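Local coordinates for protein GCN5-related N-acetyltransferase (Kribbella flavida, PDB 4H89) that probably transfers acyl groups, most likely acetyl from acetyl-CoA, as a GNAT-family enzyme whose acceptor substrate is not established, at residues A[20-25]-A[49-54]; A[62-65]-A[71-74]; A[92-97]-A[111-116]; A[136-141]-A[165-170]. One frame throughout, in Å; residues are numbered along the deposited sequence.

Contact 1. Residues A[20-25]-A[49-54]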
# COMPACT_ATOMS: atom_id res chain seq x y z
N PRO A 20 -18.12 9.52 -15.88
CA PRO A 20 -19.41 9.64 -15.21
C PRO A 20 -20.16 8.37 -14.99
O PRO A 20 -20.91 8.29 -14.04
CB PRO A 20 -20.19 10.63 -16.12
CG PRO A 20 -19.11 11.43 -16.76
CD PRO A 20 -18.03 10.44 -17.02
N ALA A 21 -19.95 7.35 -15.82
CA ALA A 21 -20.57 6.06 -15.63
C ALA A 21 -19.86 5.23 -14.59
O ALA A 21 -20.46 4.38 -13.93
CB ALA A 21 -20.59 5.31 -16.96
N ILE A 22 -18.57 5.47 -14.39
CA ILE A 22 -17.76 4.74 -13.40
C ILE A 22 -17.95 5.26 -11.98
O ILE A 22 -17.99 4.49 -11.01
CB ILE A 22 -16.25 4.80 -13.79
CG1 ILE A 22 -16.06 4.17 -15.17
CG2 ILE A 22 -15.39 4.10 -12.72
CD1 ILE A 22 -14.71 4.47 -15.76
N LEU A 23 -18.07 6.56 -11.84
CA LEU A 23 -18.23 7.25 -10.54
C LEU A 23 -19.27 6.59 -9.62
O LEU A 23 -18.97 6.33 -8.47
CB LEU A 23 -18.49 8.75 -10.76
CG LEU A 23 -18.82 9.56 -9.51
CD1 LEU A 23 -17.68 9.59 -8.52
CD2 LEU A 23 -19.19 10.99 -9.93
N PRO A 24 -20.49 6.31 -10.12
CA PRO A 24 -21.44 5.65 -9.21
C PRO A 24 -21.00 4.31 -8.70
O PRO A 24 -21.42 3.92 -7.61
CB PRO A 24 -22.75 5.58 -10.01
CG PRO A 24 -22.45 6.06 -11.39
CD PRO A 24 -21.08 6.66 -11.42
N PHE A 25 -20.17 3.56 -9.46
CA PHE A 25 -19.66 2.29 -8.92
C PHE A 25 -18.82 2.51 -7.72
O PHE A 25 -18.89 1.76 -6.76
CB PHE A 25 -18.74 1.53 -9.90
CG PHE A 25 -19.30 1.30 -11.27
CD1 PHE A 25 -20.65 1.36 -11.51
CD2 PHE A 25 -18.41 1.02 -12.32
CE1 PHE A 25 -21.14 1.17 -12.78
CE2 PHE A 25 -18.90 0.85 -13.60
CZ PHE A 25 -20.27 0.90 -13.82
N SER A 49 -9.06 11.18 -10.16
CA SER A 49 -7.59 11.15 -10.17
C SER A 49 -7.03 9.81 -9.71
O SER A 49 -6.00 9.35 -10.25
CB SER A 49 -7.03 12.27 -9.31
OG SER A 49 -7.18 13.48 -10.04
N LEU A 50 -7.67 9.18 -8.73
CA LEU A 50 -7.20 7.91 -8.23
C LEU A 50 -7.47 6.81 -9.24
O LEU A 50 -6.68 5.87 -9.34
CB LEU A 50 -7.87 7.58 -6.91
CG LEU A 50 -7.37 8.36 -5.69
CD1 LEU A 50 -7.99 7.75 -4.44
CD2 LEU A 50 -5.84 8.38 -5.55
N TRP A 51 -8.55 6.94 -10.01
CA TRP A 51 -9.01 5.84 -10.86
C TRP A 51 -8.58 5.90 -12.33
O TRP A 51 -8.14 4.89 -12.90
CB TRP A 51 -10.55 5.75 -10.78
CG TRP A 51 -11.00 4.48 -11.38
CD1 TRP A 51 -11.49 4.29 -12.63
CD2 TRP A 51 -10.95 3.21 -10.76
NE1 TRP A 51 -11.69 2.95 -12.85
CE2 TRP A 51 -11.38 2.27 -11.70
CE3 TRP A 51 -10.56 2.78 -9.49
CZ2 TRP A 51 -11.47 0.91 -11.40
CZ3 TRP A 51 -10.63 1.42 -9.20
CH2 TRP A 51 -11.06 0.51 -10.16
N MSE A 52 -8.77 7.03 -12.98
CA MSE A 52 -8.41 7.26 -14.36
C MSE A 52 -6.92 7.44 -14.42
O MSE A 52 -6.31 7.99 -13.52
CB MSE A 52 -9.12 8.50 -14.91
CG MSE A 52 -10.64 8.40 -14.90
SE MSE A 52 -11.48 6.95 -15.89
CE MSE A 52 -11.21 7.74 -17.56
N THR A 53 -6.32 6.89 -15.48
CA THR A 53 -4.87 6.89 -15.68
C THR A 53 -4.50 7.98 -16.63
O THR A 53 -4.92 7.97 -17.81
CB THR A 53 -4.41 5.59 -16.39
OG1 THR A 53 -4.67 4.52 -15.56
CG2 THR A 53 -2.93 5.64 -16.62
N PRO A 54 -3.73 8.96 -16.14
CA PRO A 54 -3.20 10.00 -17.04
C PRO A 54 -2.01 9.51 -17.87
O PRO A 54 -1.23 8.66 -17.43
CB PRO A 54 -2.77 11.09 -16.07
CG PRO A 54 -2.51 10.44 -14.78
CD PRO A 54 -3.29 9.15 -14.75
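The W51 indole and I22 carry most of this contact. I22 CG2 approaches the pyrrole end of the indole obliquely. It lies 3.9 Å from W51 CD1 and equally far from W51 NE1. The two side chains meet at about a right angle. W51 NE1 is hydrogen-bonded to S75 OG on strand 72-80. A second ring, F25, belongs to the same helix as I22. One of its faces carries A21 O, 3.4 Å above the plane near the rim, and I22 CA on the same side.

The two branches of I22 divide the work. CG2 stands opposite the backbone N and takes the indole. CG1 turns beside that N (chi1 -60°) and sends CD1 to selenomethionine M52, where I22 CD1 is 4.1 Å from M52 SE. The M52 chain is folded at its second and third torsions, which brings the selenium toward I22 of helix 19-32.

Helix 19-32 is thereby packed on the end of helix 44-51, just where M52 leaves helical geometry. V64 and S75 of the sheet also touch I22. In GNAT enzymes the first two helices often border the acceptor-substrate side. Here the contact itself is apolar and buried. It rests on shape and dispersion, and the one polar ring atom is satisfied by the serine.

Contact 2. Residues A[62-65]-A[71-74]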
# COMPACT_ATOMS: atom_id res chain seq x y z
N THR A 62 -6.27 2.25 -17.50
CA THR A 62 -7.64 2.08 -16.99
C THR A 62 -8.49 1.56 -18.11
O THR A 62 -8.40 2.05 -19.24
CB THR A 62 -8.17 3.41 -16.45
OG1 THR A 62 -7.26 3.92 -15.48
CG2 THR A 62 -9.58 3.28 -15.87
N THR A 63 -9.32 0.56 -17.81
CA THR A 63 -10.21 -0.05 -18.76
C THR A 63 -11.66 0.04 -18.31
O THR A 63 -11.92 0.27 -17.13
CB THR A 63 -9.90 -1.54 -18.95
OG1 THR A 63 -10.07 -2.21 -17.72
CG2 THR A 63 -8.48 -1.72 -19.45
N VAL A 64 -12.54 -0.16 -19.28
CA VAL A 64 -13.97 -0.38 -19.00
C VAL A 64 -14.39 -1.68 -19.66
O VAL A 64 -13.86 -2.05 -20.72
CB VAL A 64 -14.89 0.77 -19.44
CG1 VAL A 64 -14.72 1.96 -18.54
CG2 VAL A 64 -14.68 1.12 -20.90
N ALA A 65 -15.38 -2.32 -19.05
CA ALA A 65 -16.12 -3.41 -19.68
C ALA A 65 -17.45 -2.79 -20.15
O ALA A 65 -18.13 -2.13 -19.36
CB ALA A 65 -16.41 -4.47 -18.68
N THR A 71 -22.77 0.53 -23.06
CA THR A 71 -22.99 0.80 -21.64
C THR A 71 -21.88 0.21 -20.77
O THR A 71 -21.56 -0.93 -20.90
CB THR A 71 -24.31 0.16 -21.20
OG1 THR A 71 -25.36 0.65 -22.04
CG2 THR A 71 -24.66 0.50 -19.76
N VAL A 72 -21.31 1.04 -19.91
CA VAL A 72 -20.25 0.63 -19.03
C VAL A 72 -20.82 -0.25 -17.92
O VAL A 72 -21.70 0.19 -17.17
CB VAL A 72 -19.53 1.85 -18.45
CG1 VAL A 72 -18.50 1.45 -17.41
CG2 VAL A 72 -18.89 2.65 -19.56
N LEU A 73 -20.24 -1.45 -17.77
CA LEU A 73 -20.66 -2.45 -16.78
C LEU A 73 -19.66 -2.59 -15.63
O LEU A 73 -19.94 -3.21 -14.64
CB LEU A 73 -20.77 -3.80 -17.47
CG LEU A 73 -21.68 -3.84 -18.69
CD1 LEU A 73 -21.65 -5.24 -19.29
CD2 LEU A 73 -23.10 -3.46 -18.32
N GLY A 74 -18.45 -2.08 -15.82
CA GLY A 74 -17.38 -2.23 -14.86
C GLY A 74 -16.12 -1.54 -15.35
O GLY A 74 -16.05 -1.09 -16.50
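Two backbone hydrogen bonds join A65 to residues L73 and G74. L73 N donates to A65 O over 2.7 Å. This bond is nearly straight, at 177° through the hydrogen. A65 N donates in return to G74 O at 2.9 Å, with an angle of 166° at the hydrogen.

Weaker CA-H...O contacts accompany them. V64 CA is 3.3 Å from G74 O, which therefore receives both a strong and a weak donor. V72 CA lies 3.5 Å from A65 O.

L73 and G74 both face the single residue A65, which makes a classic beta bulge in the hairpin of strands 61-66 and 72-80. A65 and G74 form the antiparallel hydrogen-bonded pair. The bulge comes early in the second strand, and the short segments run 112° apart, far from straight antiparallel. Close to the turn, T71 N is hydrogen-bonded to D67 OD1. The hairpin belongs to the central mixed sheet of the GNAT fold.

Apolar packing adds one valine pair. V64 CG1 touches V72 CG1 at 4.0 Å, the two side chains meeting at about a right angle. V72 CG1 extends opposite its own backbone N, which carries it toward V64. Both valines also touch helix 19-32, V64 at I22 and V72 at A21 and F25. The A65 methyl packs on V105 and L109 of helix 105-119.

Contact 3. Residues A[92-97]-A[111-116]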
# COMPACT_ATOMS: atom_id res chain seq x y z
N ALA A 92 -3.72 -4.00 -9.39
CA ALA A 92 -4.92 -3.55 -10.04
C ALA A 92 -6.05 -3.51 -9.04
O ALA A 92 -6.01 -4.15 -7.99
CB ALA A 92 -5.28 -4.49 -11.18
N SER A 93 -7.07 -2.75 -9.41
CA SER A 93 -8.35 -2.68 -8.73
C SER A 93 -9.48 -2.83 -9.73
O SER A 93 -9.33 -2.47 -10.88
CB SER A 93 -8.49 -1.31 -8.02
OG SER A 93 -7.46 -1.11 -7.08
N PHE A 94 -10.61 -3.36 -9.24
CA PHE A 94 -11.76 -3.68 -10.07
C PHE A 94 -13.04 -3.17 -9.46
O PHE A 94 -13.23 -3.27 -8.24
CB PHE A 94 -11.88 -5.21 -10.26
CG PHE A 94 -10.64 -5.81 -10.84
CD1 PHE A 94 -10.47 -5.87 -12.21
CD2 PHE A 94 -9.60 -6.24 -10.04
CE1 PHE A 94 -9.28 -6.33 -12.75
CE2 PHE A 94 -8.42 -6.71 -10.58
CZ PHE A 94 -8.27 -6.80 -11.94
N MSE A 95 -13.92 -2.67 -10.32
CA MSE A 95 -15.28 -2.30 -9.89
C MSE A 95 -16.23 -2.79 -10.93
O MSE A 95 -16.10 -2.51 -12.09
CB MSE A 95 -15.43 -0.80 -9.78
CG MSE A 95 -14.39 -0.30 -8.81
SE MSE A 95 -14.83 1.53 -8.39
CE MSE A 95 -14.49 1.42 -6.47
N VAL A 96 -17.21 -3.54 -10.48
CA VAL A 96 -18.28 -4.04 -11.34
C VAL A 96 -19.63 -3.50 -10.84
O VAL A 96 -19.93 -3.59 -9.66
CB VAL A 96 -18.30 -5.57 -11.34
CG1 VAL A 96 -19.46 -6.11 -12.17
CG2 VAL A 96 -16.98 -6.14 -11.87
N ALA A 97 -20.42 -2.97 -11.75
CA ALA A 97 -21.77 -2.50 -11.41
C ALA A 97 -22.58 -3.57 -10.74
O ALA A 97 -22.55 -4.70 -11.16
CB ALA A 97 -22.48 -2.03 -12.68
N GLN A 111 -8.81 -10.91 -16.53
CA GLN A 111 -8.05 -11.58 -17.57
C GLN A 111 -7.37 -10.56 -18.49
O GLN A 111 -6.22 -10.71 -18.87
CB GLN A 111 -8.91 -12.53 -18.38
CG GLN A 111 -8.12 -13.33 -19.41
CD GLN A 111 -7.09 -14.24 -18.74
OE1 GLN A 111 -7.45 -15.01 -17.89
NE2 GLN A 111 -5.81 -14.04 -19.03
N ASP A 112 -8.11 -9.53 -18.87
CA ASP A 112 -7.55 -8.48 -19.70
C ASP A 112 -6.36 -7.81 -18.98
O ASP A 112 -5.34 -7.51 -19.60
CB ASP A 112 -8.62 -7.43 -20.06
CG ASP A 112 -8.03 -6.29 -20.85
OD1 ASP A 112 -7.90 -6.42 -22.09
OD2 ASP A 112 -7.69 -5.31 -20.18
N MSE A 113 -6.49 -7.59 -17.68
CA MSE A 113 -5.40 -7.01 -16.89
C MSE A 113 -4.17 -7.93 -16.86
O MSE A 113 -3.03 -7.45 -17.02
CB MSE A 113 -5.94 -6.70 -15.48
CG MSE A 113 -4.94 -6.06 -14.53
SE MSE A 113 -3.84 -7.31 -13.60
CE MSE A 113 -2.39 -6.19 -13.44
N ILE A 114 -4.38 -9.23 -16.71
CA ILE A 114 -3.27 -10.18 -16.70
C ILE A 114 -2.58 -10.16 -18.05
O ILE A 114 -1.34 -10.17 -18.11
CB ILE A 114 -3.81 -11.61 -16.40
CG1 ILE A 114 -4.25 -11.73 -14.95
CG2 ILE A 114 -2.77 -12.69 -16.74
CD1 ILE A 114 -5.12 -12.93 -14.61
N ASP A 115 -3.35 -10.13 -19.12
CA ASP A 115 -2.77 -10.09 -20.48
C ASP A 115 -1.95 -8.82 -20.68
O ASP A 115 -0.81 -8.84 -21.21
CB ASP A 115 -3.83 -10.22 -21.56
CG ASP A 115 -4.58 -11.55 -21.55
OD1 ASP A 115 -4.18 -12.47 -20.83
OD2 ASP A 115 -5.61 -11.61 -22.24
N TRP A 116 -2.48 -7.70 -20.21
CA TRP A 116 -1.77 -6.43 -20.28
C TRP A 116 -0.47 -6.49 -19.50
O TRP A 116 0.57 -6.07 -20.00
CB TRP A 116 -2.68 -5.30 -19.73
CG TRP A 116 -1.98 -4.00 -19.47
CD1 TRP A 116 -1.75 -3.01 -20.38
CD2 TRP A 116 -1.42 -3.56 -18.24
NE1 TRP A 116 -1.09 -1.97 -19.78
CE2 TRP A 116 -0.84 -2.28 -18.48
CE3 TRP A 116 -1.34 -4.10 -16.96
CZ2 TRP A 116 -0.24 -1.52 -17.46
CZ3 TRP A 116 -0.69 -3.37 -15.94
CH2 TRP A 116 -0.16 -2.09 -16.21
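Segment 92-97 of strand 89-96 passes beside segment 111-116 of helix 105-119, closest where the CA atoms of A92 and M113 are 7.7 Å apart. Selenomethionine M113 reaches from the helix to the A92 methyl. M113 CG lies 3.7 Å from A92 CB, and M113 SE and M113 CE each lie 4.0 Å from that same methyl. CG leaves opposite the backbone N (chi1 -179°), and the chain then bends at its second torsion (chi2 -86°). This bend wraps the outer half of M113 round A92 CB.

F94, two residues along, meets the root of the same side chain. Its ring points an edge at the helix: F94 CZ is 4.2 Å from M113 CB, which lies near the ring plane. Other neighbours of the F94 ring are L109 and C110 of the same helix and the ring of W141.

On the side turned away, Q111 NE2 donates to D115 OD1 at 2.9 Å, one turn on, with the acceptor in the amide plane of Q111. D112 reaches R61, at the start of strand 61-66, in a salt bridge.

Strand 89-96, helix 105-119 and strand 124-131 form a beta-alpha-beta unit. The connection and the first turn of the helix carry the Arg-x-x-Gly-x-Gly signature, which in GNAT relatives holds the pyrophosphate of acetyl-CoA; the same is likely here. The contact seats that helix on the sheet by van der Waals packing of buried carbon and selenium.

Contact 4. Residues A[136-141]-A[165-170]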
# COMPACT_ATOMS: atom_id res chain seq x y z
N VAL A 136 -16.50 -14.17 -3.43
CA VAL A 136 -16.65 -14.22 -4.89
C VAL A 136 -15.37 -13.74 -5.58
O VAL A 136 -14.89 -14.36 -6.53
CB VAL A 136 -17.85 -13.41 -5.40
CG1 VAL A 136 -17.89 -13.44 -6.91
CG2 VAL A 136 -19.12 -14.03 -4.86
N ALA A 137 -14.82 -12.65 -5.08
CA ALA A 137 -13.58 -12.12 -5.61
C ALA A 137 -12.42 -13.08 -5.34
O ALA A 137 -11.64 -13.36 -6.22
CB ALA A 137 -13.28 -10.74 -5.03
N VAL A 138 -12.28 -13.54 -4.10
CA VAL A 138 -11.21 -14.43 -3.74
C VAL A 138 -11.19 -15.63 -4.66
O VAL A 138 -10.16 -15.99 -5.21
CB VAL A 138 -11.26 -14.87 -2.25
CG1 VAL A 138 -10.13 -15.83 -1.97
CG2 VAL A 138 -11.10 -13.66 -1.32
N LYS A 139 -12.31 -16.31 -4.79
CA LYS A 139 -12.40 -17.50 -5.61
C LYS A 139 -12.16 -17.19 -7.08
O LYS A 139 -11.56 -17.99 -7.78
CB LYS A 139 -13.73 -18.22 -5.37
CG LYS A 139 -13.76 -18.80 -3.95
CD LYS A 139 -15.06 -19.55 -3.72
CE LYS A 139 -15.17 -20.04 -2.28
NZ LYS A 139 -13.98 -20.85 -1.86
N LEU A 140 -12.63 -16.05 -7.55
CA LEU A 140 -12.41 -15.66 -8.93
C LEU A 140 -10.92 -15.45 -9.16
O LEU A 140 -10.36 -15.98 -10.11
CB LEU A 140 -13.19 -14.37 -9.26
CG LEU A 140 -12.87 -13.71 -10.62
CD1 LEU A 140 -13.20 -14.65 -11.76
CD2 LEU A 140 -13.61 -12.39 -10.78
N TRP A 141 -10.26 -14.74 -8.25
CA TRP A 141 -8.84 -14.50 -8.42
C TRP A 141 -8.06 -15.83 -8.35
O TRP A 141 -7.13 -16.03 -9.14
CB TRP A 141 -8.29 -13.54 -7.38
CG TRP A 141 -8.94 -12.24 -7.22
CD1 TRP A 141 -9.00 -11.50 -6.02
CD2 TRP A 141 -9.61 -11.49 -8.17
NE1 TRP A 141 -9.64 -10.36 -6.21
CE2 TRP A 141 -10.02 -10.30 -7.52
CE3 TRP A 141 -9.89 -11.65 -9.50
CZ2 TRP A 141 -10.75 -9.32 -8.15
CZ3 TRP A 141 -10.63 -10.70 -10.13
CH2 TRP A 141 -11.04 -9.52 -9.48
N GLY A 165 -10.17 -10.51 8.14
CA GLY A 165 -8.83 -10.42 7.55
C GLY A 165 -8.77 -9.77 6.19
O GLY A 165 -9.73 -9.73 5.44
N LEU A 166 -7.55 -9.28 5.88
CA LEU A 166 -7.20 -8.83 4.56
C LEU A 166 -6.12 -9.74 3.97
O LEU A 166 -5.01 -9.79 4.50
CB LEU A 166 -6.71 -7.37 4.60
CG LEU A 166 -7.75 -6.28 4.89
CD1 LEU A 166 -7.05 -4.94 4.96
CD2 LEU A 166 -8.87 -6.28 3.83
N HIS A 167 -6.44 -10.46 2.89
CA HIS A 167 -5.48 -11.31 2.23
C HIS A 167 -4.54 -10.43 1.42
O HIS A 167 -4.98 -9.45 0.80
CB HIS A 167 -6.15 -12.21 1.22
CG HIS A 167 -7.11 -13.20 1.75
ND1 HIS A 167 -6.91 -14.05 2.80
CD2 HIS A 167 -8.31 -13.51 1.22
CE1 HIS A 167 -7.98 -14.83 2.90
NE2 HIS A 167 -8.84 -14.51 1.96
N VAL A 168 -3.28 -10.86 1.32
CA VAL A 168 -2.38 -10.39 0.29
C VAL A 168 -2.34 -11.52 -0.74
O VAL A 168 -2.12 -12.65 -0.36
CB VAL A 168 -0.97 -10.16 0.87
CG1 VAL A 168 -0.01 -9.73 -0.25
CG2 VAL A 168 -1.07 -9.12 1.99
N MSE A 169 -2.60 -11.21 -2.00
CA MSE A 169 -2.67 -12.21 -3.05
C MSE A 169 -1.64 -11.91 -4.13
O MSE A 169 -1.27 -10.76 -4.34
CB MSE A 169 -4.03 -12.31 -3.68
CG MSE A 169 -5.09 -12.61 -2.62
SE MSE A 169 -6.85 -13.09 -3.29
CE MSE A 169 -6.59 -14.89 -3.95
N HIS A 170 -1.17 -12.95 -4.80
CA HIS A 170 -0.07 -12.82 -5.74
C HIS A 170 -0.18 -13.84 -6.84
O HIS A 170 -0.66 -14.96 -6.64
CB HIS A 170 1.22 -13.04 -4.98
CG HIS A 170 2.46 -13.08 -5.82
ND1 HIS A 170 2.98 -14.26 -6.28
CD2 HIS A 170 3.30 -12.11 -6.26
CE1 HIS A 170 4.08 -14.03 -6.96
NE2 HIS A 170 4.31 -12.74 -6.93
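Selenomethionine M169 reaches from its strand to both V138 and W141. CB points at the helix, and CG turns beside the backbone N (chi1 -57°). Extended at the next torsion, the chain carries SE to the rim of the W141 indole, where M169 SE is 3.8 Å from W141 CD1. SE lies close to the ring plane, 84° off the normal of the five-membered ring, so this is an edge-on Met-aromatic contact. The chain bends at its last torsion and lays the methyl against the helix. M169 CE is 3.9 Å from V138 O, 4.1 Å from W141 CB and 4.2 Å from V138 CG1.

V138 uses its other branch on H167. V138 CG2 approaches the imidazole at its edge, 3.8 Å from H167 CD2. The imidazole is also held by a hydrogen bond between H167 ND1 and T151 OG1. One face of the W141 ring has A137 O 3.1 Å above it, near the rim.

The helix and strand segments run in nearly the same direction, 23° apart, with axes 10.8 Å apart at closest. Helix 135-143 packs on the later strands of the GNAT sheet. V130 of strand 124-131 and V148 of strand 147-155 add to the layer around M169, while W141 meets F127 edge-to-face and C110 of helix 105-119. L166 also touches R82, and V168 and H170 touch V152, of the second subunit.

Contacts 1, 2 and 3 form a continuous cluster. Contacts 1 and 2 have centres 10 Å apart and meet where T53 OG1 lies 2.7 Å from T62 OG1, a probable hydrogen bond. Contact 2 joins contact 3 through neighbouring strands, with L73 O 2.9 Å from A97 N. Contact 1 also reaches contact 3, as the W51 indole lies against S93 and M95. Contact 4 is across the chain, its centre about 23 Å from that of contact 1, and is tied to contact 3 by F94 CD2, 3.6 Å from W141 CH2. In GNAT relatives acetyl-CoA lies between the strands equivalent to 89-96 and 124-131. Strand 89-96 would form one side of that cleft, and contact 3 packs the helix behind it.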